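Local coordinates for polymeric immunoglobulin receptor (Mus musculus, PDB 4NOB), which probably binds polymeric immunoglobulins through its extracellular Ig-like domains, of which this is the first, V-type one, at residues V33-G45 with T52-Y64. Residues are numbered along the deposited sequence; the frame is centred on the assembly and turned at random.
Sequences VNRHTRKYWCRQG and TLISSNGYLSKEY. With EDO (1,2-ethanediol), chain E.
The C strand of a V-type immunoglobulin domain, 39-44, pairs antiparallel with 54-55, and a classic beta bulge, L53 and I54 both facing W41, shifts the register by one before C42 meets T52. W41 O takes L53 N at 2.9 Å and, more weakly, I54 N, while W41 N gives to I54 O. W41 is the canonical core tryptophan of the fold, packed between the two sheets: with CG anti to the backbone N (chi1 172°), the indole is carried against I81 and I83 of the opposing sheet, and W41 CB rests on I54 CG2 at 3.7 Å. A buried indole N-H needs an acceptor, and Y64 OH supplies one 3.0 Å from W41 NE1, in the indole plane, the two rings meeting rim to rim. A phenylalanine at Y64 would probably keep much of the ring contact but leave W41 NE1 without this acceptor. Farther along, S56 OG, on a short side chain, extends the pairing by accepting K39 N in an almost straight bond (2.9 Å, 179°), while S56 N returns to K39 O. On the face bearing Y40 and S55, the R38 chain runs extended as far as NE; its NH2 reaches T52 OG1 at 3.3 Å in the guanidinium plane, and NH1 binds G99 O. N57 OD1 lies at the guanidinium edge, touching R38 CD at 3.2 Å.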
loop_
_atom_site.group_PDB
_atom_site.type_symbol
_atom_site.label_atom_id
_atom_site.label_comp_id
_atom_site.label_asym_id
_atom_site.label_seq_id
_atom_site.Cartn_x
_atom_site.Cartn_y
_atom_site.Cartn_z
ATOM N N VAL A 33 -8.019 18.553 -4.386
ATOM C CA VAL A 33 -7.866 17.573 -5.484
ATOM C C VAL A 33 -7.256 16.301 -4.934
ATOM O O VAL A 33 -7.752 15.186 -5.222
ATOM C CB VAL A 33 -6.957 18.102 -6.583
ATOM C CG1 VAL A 33 -6.531 17.030 -7.535
ATOM C CG2 VAL A 33 -7.715 19.201 -7.328
ATOM N N ASN A 34 -6.239 16.418 -4.074
ATOM C CA ASN A 34 -5.584 15.194 -3.569
ATOM C C ASN A 34 -6.464 14.487 -2.581
ATOM O O ASN A 34 -6.573 13.246 -2.528
ATOM C CB ASN A 34 -4.263 15.501 -2.932
ATOM C CG ASN A 34 -3.244 15.919 -3.955
ATOM O OD1 ASN A 34 -3.338 15.471 -5.094
ATOM N ND2 ASN A 34 -2.418 16.850 -3.653
ATOM N N ARG A 35 -7.169 15.200 -1.704
ATOM C CA ARG A 35 -8.049 14.531 -0.799
ATOM C C ARG A 35 -9.112 13.664 -1.452
ATOM O O ARG A 35 -9.522 12.589 -0.931
ATOM C CB ARG A 35 -8.741 15.546 0.178
ATOM C CG ARG A 35 -7.855 16.044 1.327
ATOM C CD ARG A 35 -8.589 16.989 2.248
ATOM N NE ARG A 35 -8.780 18.299 1.661
ATOM C CZ ARG A 35 -7.897 19.273 1.717
ATOM N NH1 ARG A 35 -6.714 19.089 2.262
ATOM N NH2 ARG A 35 -8.139 20.462 1.203
ATOM N N HIS A 36 -9.643 14.137 -2.626
ATOM C CA HIS A 36 -10.739 13.469 -3.288
ATOM C C HIS A 36 -10.356 12.572 -4.444
ATOM O O HIS A 36 -11.231 11.836 -4.891
ATOM C CB HIS A 36 -11.732 14.530 -3.786
ATOM C CG HIS A 36 -12.262 15.368 -2.665
ATOM N ND1 HIS A 36 -13.081 14.837 -1.682
ATOM C CD2 HIS A 36 -11.973 16.627 -2.260
ATOM C CE1 HIS A 36 -13.343 15.770 -0.771
ATOM N NE2 HIS A 36 -12.679 16.869 -1.108
ATOM N N THR A 37 -9.106 12.505 -4.836
ATOM C CA THR A 37 -8.669 11.726 -5.987
ATOM C C THR A 37 -8.582 10.268 -5.634
ATOM O O THR A 37 -8.551 9.885 -4.437
ATOM C CB THR A 37 -7.408 12.256 -6.582
ATOM O OG1 THR A 37 -7.307 11.762 -7.949
ATOM C CG2 THR A 37 -6.180 11.957 -5.810
ATOM N N ARG A 38 -8.466 9.417 -6.650
ATOM C CA ARG A 38 -8.240 7.970 -6.450
ATOM C C ARG A 38 -6.932 7.733 -5.677
ATOM O O ARG A 38 -5.893 8.345 -5.955
ATOM C CB ARG A 38 -8.182 7.269 -7.801
ATOM C CG ARG A 38 -7.808 5.820 -7.763
ATOM C CD ARG A 38 -7.845 5.252 -9.151
ATOM N NE ARG A 38 -7.392 3.828 -9.233
ATOM C CZ ARG A 38 -6.152 3.437 -9.502
ATOM N NH1 ARG A 38 -5.162 4.245 -9.852
ATOM N NH2 ARG A 38 -5.953 2.120 -9.551
ATOM N N LYS A 39 -6.995 6.863 -4.678
ATOM C CA LYS A 39 -5.842 6.346 -3.998
ATOM C C LYS A 39 -5.655 4.914 -4.374
ATOM O O LYS A 39 -6.609 4.143 -4.547
ATOM C CB LYS A 39 -6.061 6.382 -2.486
ATOM C CG LYS A 39 -6.679 7.615 -1.894
ATOM C CD LYS A 39 -5.950 8.888 -2.091
ATOM C CE LYS A 39 -6.500 10.144 -1.463
ATOM N NZ LYS A 39 -7.897 10.388 -1.865
ATOM N N TYR A 40 -4.386 4.468 -4.402
ATOM C CA TYR A 40 -4.100 3.058 -4.761
ATOM C C TYR A 40 -2.896 2.508 -4.032
ATOM O O TYR A 40 -2.014 3.238 -3.594
ATOM C CB TYR A 40 -3.932 2.892 -6.291
ATOM C CG TYR A 40 -2.780 3.627 -6.870
ATOM C CD1 TYR A 40 -1.474 3.122 -6.820
ATOM C CD2 TYR A 40 -2.907 4.892 -7.425
ATOM C CE1 TYR A 40 -0.413 3.841 -7.315
ATOM C CE2 TYR A 40 -1.829 5.585 -7.892
ATOM C CZ TYR A 40 -0.561 5.061 -7.824
ATOM O OH TYR A 40 0.556 5.711 -8.371
ATOM N N TRP A 41 -2.841 1.181 -4.018
ATOM C CA TRP A 41 -1.726 0.383 -3.574
ATOM C C TRP A 41 -1.526 -0.621 -4.714
ATOM O O TRP A 41 -2.422 -1.365 -5.055
ATOM C CB TRP A 41 -2.026 -0.303 -2.275
ATOM C CG TRP A 41 -1.057 -1.304 -1.758
ATOM C CD1 TRP A 41 -1.261 -2.658 -1.714
ATOM C CD2 TRP A 41 0.240 -1.073 -1.171
ATOM N NE1 TRP A 41 -0.183 -3.306 -1.162
ATOM C CE2 TRP A 41 0.734 -2.333 -0.764
ATOM C CE3 TRP A 41 1.007 0.068 -0.929
ATOM C CZ2 TRP A 41 1.951 -2.493 -0.110
ATOM C CZ3 TRP A 41 2.203 -0.098 -0.282
ATOM C CH2 TRP A 41 2.651 -1.368 0.123
ATOM N N CYS A 42 -0.299 -0.709 -5.199
ATOM C CA CYS A 42 0.032 -1.585 -6.349
ATOM C C CYS A 42 1.386 -2.276 -6.105
ATOM O O CYS A 42 2.227 -1.797 -5.363
ATOM C CB CYS A 42 0.033 -0.788 -7.648
ATOM S SG CYS A 42 1.264 0.519 -7.785
ATOM N N ARG A 43 1.555 -3.434 -6.765
ATOM C CA ARG A 43 2.804 -4.194 -6.728
ATOM C C ARG A 43 3.536 -4.083 -8.036
ATOM O O ARG A 43 2.959 -4.258 -9.091
ATOM C CB ARG A 43 2.473 -5.699 -6.495
ATOM C CG ARG A 43 3.727 -6.557 -6.285
ATOM C CD ARG A 43 3.420 -8.006 -5.747
ATOM N NE ARG A 43 4.687 -8.636 -5.347
ATOM C CZ ARG A 43 4.751 -9.656 -4.563
ATOM N NH1 ARG A 43 3.691 -10.205 -4.059
ATOM N NH2 ARG A 43 5.942 -10.186 -4.336
ATOM N N GLN A 44 4.789 -3.664 -7.917
ATOM C CA GLN A 44 5.663 -3.584 -9.083
ATOM C C GLN A 44 6.042 -4.952 -9.568
ATOM O O GLN A 44 6.424 -5.864 -8.825
ATOM C CB GLN A 44 6.943 -2.860 -8.664
ATOM C CG GLN A 44 6.751 -1.475 -8.162
ATOM C CD GLN A 44 7.899 -0.540 -8.442
ATOM O OE1 GLN A 44 8.066 -0.122 -9.592
ATOM N NE2 GLN A 44 8.682 -0.186 -7.401
ATOM N N GLY A 45 5.874 -5.165 -10.881
ATOM C CA GLY A 45 6.174 -6.454 -11.436
ATOM C C GLY A 45 7.321 -6.443 -12.448
ATOM O O GLY A 45 7.864 -5.431 -12.740
ATOM N N THR A 52 -2.414 -2.794 -9.649
ATOM C CA THR A 52 -3.296 -2.416 -8.538
ATOM C C THR A 52 -3.776 -3.582 -7.801
ATOM O O THR A 52 -4.346 -4.538 -8.382
ATOM C CB THR A 52 -4.466 -1.578 -8.985
ATOM O OG1 THR A 52 -3.975 -0.459 -9.709
ATOM C CG2 THR A 52 -5.275 -1.005 -7.805
ATOM N N LEU A 53 -3.605 -3.560 -6.472
ATOM C CA LEU A 53 -4.124 -4.571 -5.588
ATOM C C LEU A 53 -5.311 -4.071 -4.751
ATOM O O LEU A 53 -6.196 -4.870 -4.420
ATOM C CB LEU A 53 -3.041 -5.070 -4.593
ATOM C CG LEU A 53 -1.874 -5.755 -5.320
ATOM C CD1 LEU A 53 -0.774 -6.032 -4.326
ATOM C CD2 LEU A 53 -2.316 -7.022 -6.062
ATOM N N ILE A 54 -5.376 -2.779 -4.484
ATOM C CA ILE A 54 -6.546 -2.207 -3.784
ATOM C C ILE A 54 -6.639 -0.765 -4.138
ATOM O O ILE A 54 -5.555 -0.113 -4.315
ATOM C CB ILE A 54 -6.469 -2.525 -2.234
ATOM C CG1 ILE A 54 -7.728 -2.056 -1.573
ATOM C CG2 ILE A 54 -5.229 -1.946 -1.622
ATOM C CD1 ILE A 54 -7.870 -2.612 -0.121
ATOM N N SER A 55 -7.822 -0.190 -4.302
ATOM C CA SER A 55 -7.929 1.194 -4.544
ATOM C C SER A 55 -9.183 1.769 -3.838
ATOM O O SER A 55 -10.142 1.008 -3.517
ATOM C CB SER A 55 -7.939 1.495 -6.055
ATOM O OG SER A 55 -9.289 1.195 -6.521
ATOM N N SER A 56 -9.198 3.068 -3.713
ATOM C CA SER A 56 -10.284 3.801 -3.068
ATOM C C SER A 56 -11.572 3.802 -3.918
ATOM O O SER A 56 -12.609 4.261 -3.375
ATOM C CB SER A 56 -9.912 5.227 -2.690
ATOM O OG SER A 56 -9.595 5.983 -3.852
ATOM N N ASN A 57 -11.555 3.358 -5.184
ATOM C CA ASN A 57 -12.809 3.201 -5.928
ATOM C C ASN A 57 -13.454 1.900 -5.466
ATOM O O ASN A 57 -14.530 1.532 -5.977
ATOM C CB ASN A 57 -12.514 3.135 -7.405
ATOM C CG ASN A 57 -11.894 4.413 -7.977
ATOM O OD1 ASN A 57 -10.909 4.373 -8.770
ATOM N ND2 ASN A 57 -12.450 5.551 -7.591
ATOM N N GLY A 58 -12.902 1.179 -4.505
ATOM C CA GLY A 58 -13.478 -0.097 -4.129
ATOM C C GLY A 58 -12.975 -1.283 -4.922
ATOM O O GLY A 58 -13.647 -2.317 -4.909
ATOM N N TYR A 59 -11.837 -1.244 -5.546
ATOM C CA TYR A 59 -11.299 -2.380 -6.253
ATOM C C TYR A 59 -10.409 -3.190 -5.329
ATOM O O TYR A 59 -9.649 -2.586 -4.539
ATOM C CB TYR A 59 -10.428 -1.953 -7.463
ATOM C CG TYR A 59 -9.741 -3.060 -8.135
ATOM C CD1 TYR A 59 -10.437 -3.865 -9.025
ATOM C CD2 TYR A 59 -8.418 -3.434 -7.825
ATOM C CE1 TYR A 59 -9.781 -4.920 -9.647
ATOM C CE2 TYR A 59 -7.799 -4.508 -8.362
ATOM C CZ TYR A 59 -8.458 -5.241 -9.300
ATOM O OH TYR A 59 -7.863 -6.352 -9.831
ATOM N N LEU A 60 -10.530 -4.504 -5.410
ATOM C CA LEU A 60 -9.725 -5.408 -4.653
ATOM C C LEU A 60 -9.229 -6.558 -5.486
ATOM O O LEU A 60 -10.050 -7.233 -6.114
ATOM C CB LEU A 60 -10.455 -5.954 -3.422
ATOM C CG LEU A 60 -9.651 -6.715 -2.326
ATOM C CD1 LEU A 60 -8.773 -5.654 -1.618
ATOM C CD2 LEU A 60 -10.541 -7.430 -1.354
ATOM N N SER A 61 -7.946 -6.878 -5.477
ATOM C CA SER A 61 -7.437 -8.055 -6.100
ATOM C C SER A 61 -7.861 -9.283 -5.363
ATOM O O SER A 61 -7.927 -9.314 -4.141
ATOM C CB SER A 61 -5.903 -8.007 -6.047
ATOM O OG SER A 61 -5.342 -9.293 -6.447
ATOM N N LYS A 62 -8.092 -10.378 -6.103
ATOM C CA LYS A 62 -8.409 -11.635 -5.417
ATOM C C LYS A 62 -7.297 -12.072 -4.492
ATOM O O LYS A 62 -7.541 -12.818 -3.525
ATOM C CB LYS A 62 -8.693 -12.730 -6.462
ATOM C CG LYS A 62 -7.520 -13.121 -7.286
ATOM C CD LYS A 62 -7.946 -14.056 -8.451
ATOM C CE LYS A 62 -6.731 -14.345 -9.316
ATOM N NZ LYS A 62 -7.222 -15.080 -10.546
ATOM N N GLU A 63 -6.052 -11.608 -4.694
ATOM C CA GLU A 63 -4.998 -11.960 -3.800
ATOM C C GLU A 63 -5.186 -11.392 -2.391
ATOM O O GLU A 63 -4.508 -11.849 -1.438
ATOM C CB GLU A 63 -3.682 -11.401 -4.310
ATOM C CG GLU A 63 -3.267 -11.941 -5.671
ATOM C CD GLU A 63 -3.289 -13.421 -5.788
ATOM O OE1 GLU A 63 -3.027 -14.145 -4.762
ATOM O OE2 GLU A 63 -3.603 -13.886 -6.937
ATOM N N TYR A 64 -6.015 -10.354 -2.272
ATOM C CA TYR A 64 -6.296 -9.708 -0.996
ATOM C C TYR A 64 -7.717 -9.941 -0.468
ATOM O O TYR A 64 -8.084 -9.376 0.541
ATOM C CB TYR A 64 -6.075 -8.205 -1.130
ATOM C CG TYR A 64 -4.668 -7.719 -1.045
ATOM C CD1 TYR A 64 -3.603 -8.564 -0.891
ATOM C CD2 TYR A 64 -4.402 -6.379 -1.058
ATOM C CE1 TYR A 64 -2.304 -8.039 -0.773
ATOM C CE2 TYR A 64 -3.106 -5.873 -0.932
ATOM C CZ TYR A 64 -2.073 -6.717 -0.843
ATOM O OH TYR A 64 -0.787 -6.196 -0.710
HETATM C C1 EDO E . -0.160 -10.701 -3.135
HETATM O O1 EDO E . 1.154 -11.218 -2.835
HETATM C C2 EDO E . 0.023 -9.385 -3.768
HETATM O O2 EDO E . 0.708 -9.515 -5.019
HETATM O O HOH W 1 -9.114 0.976 -9.450
HETATM O O HOH W 2 -10.117 8.486 -1.605
#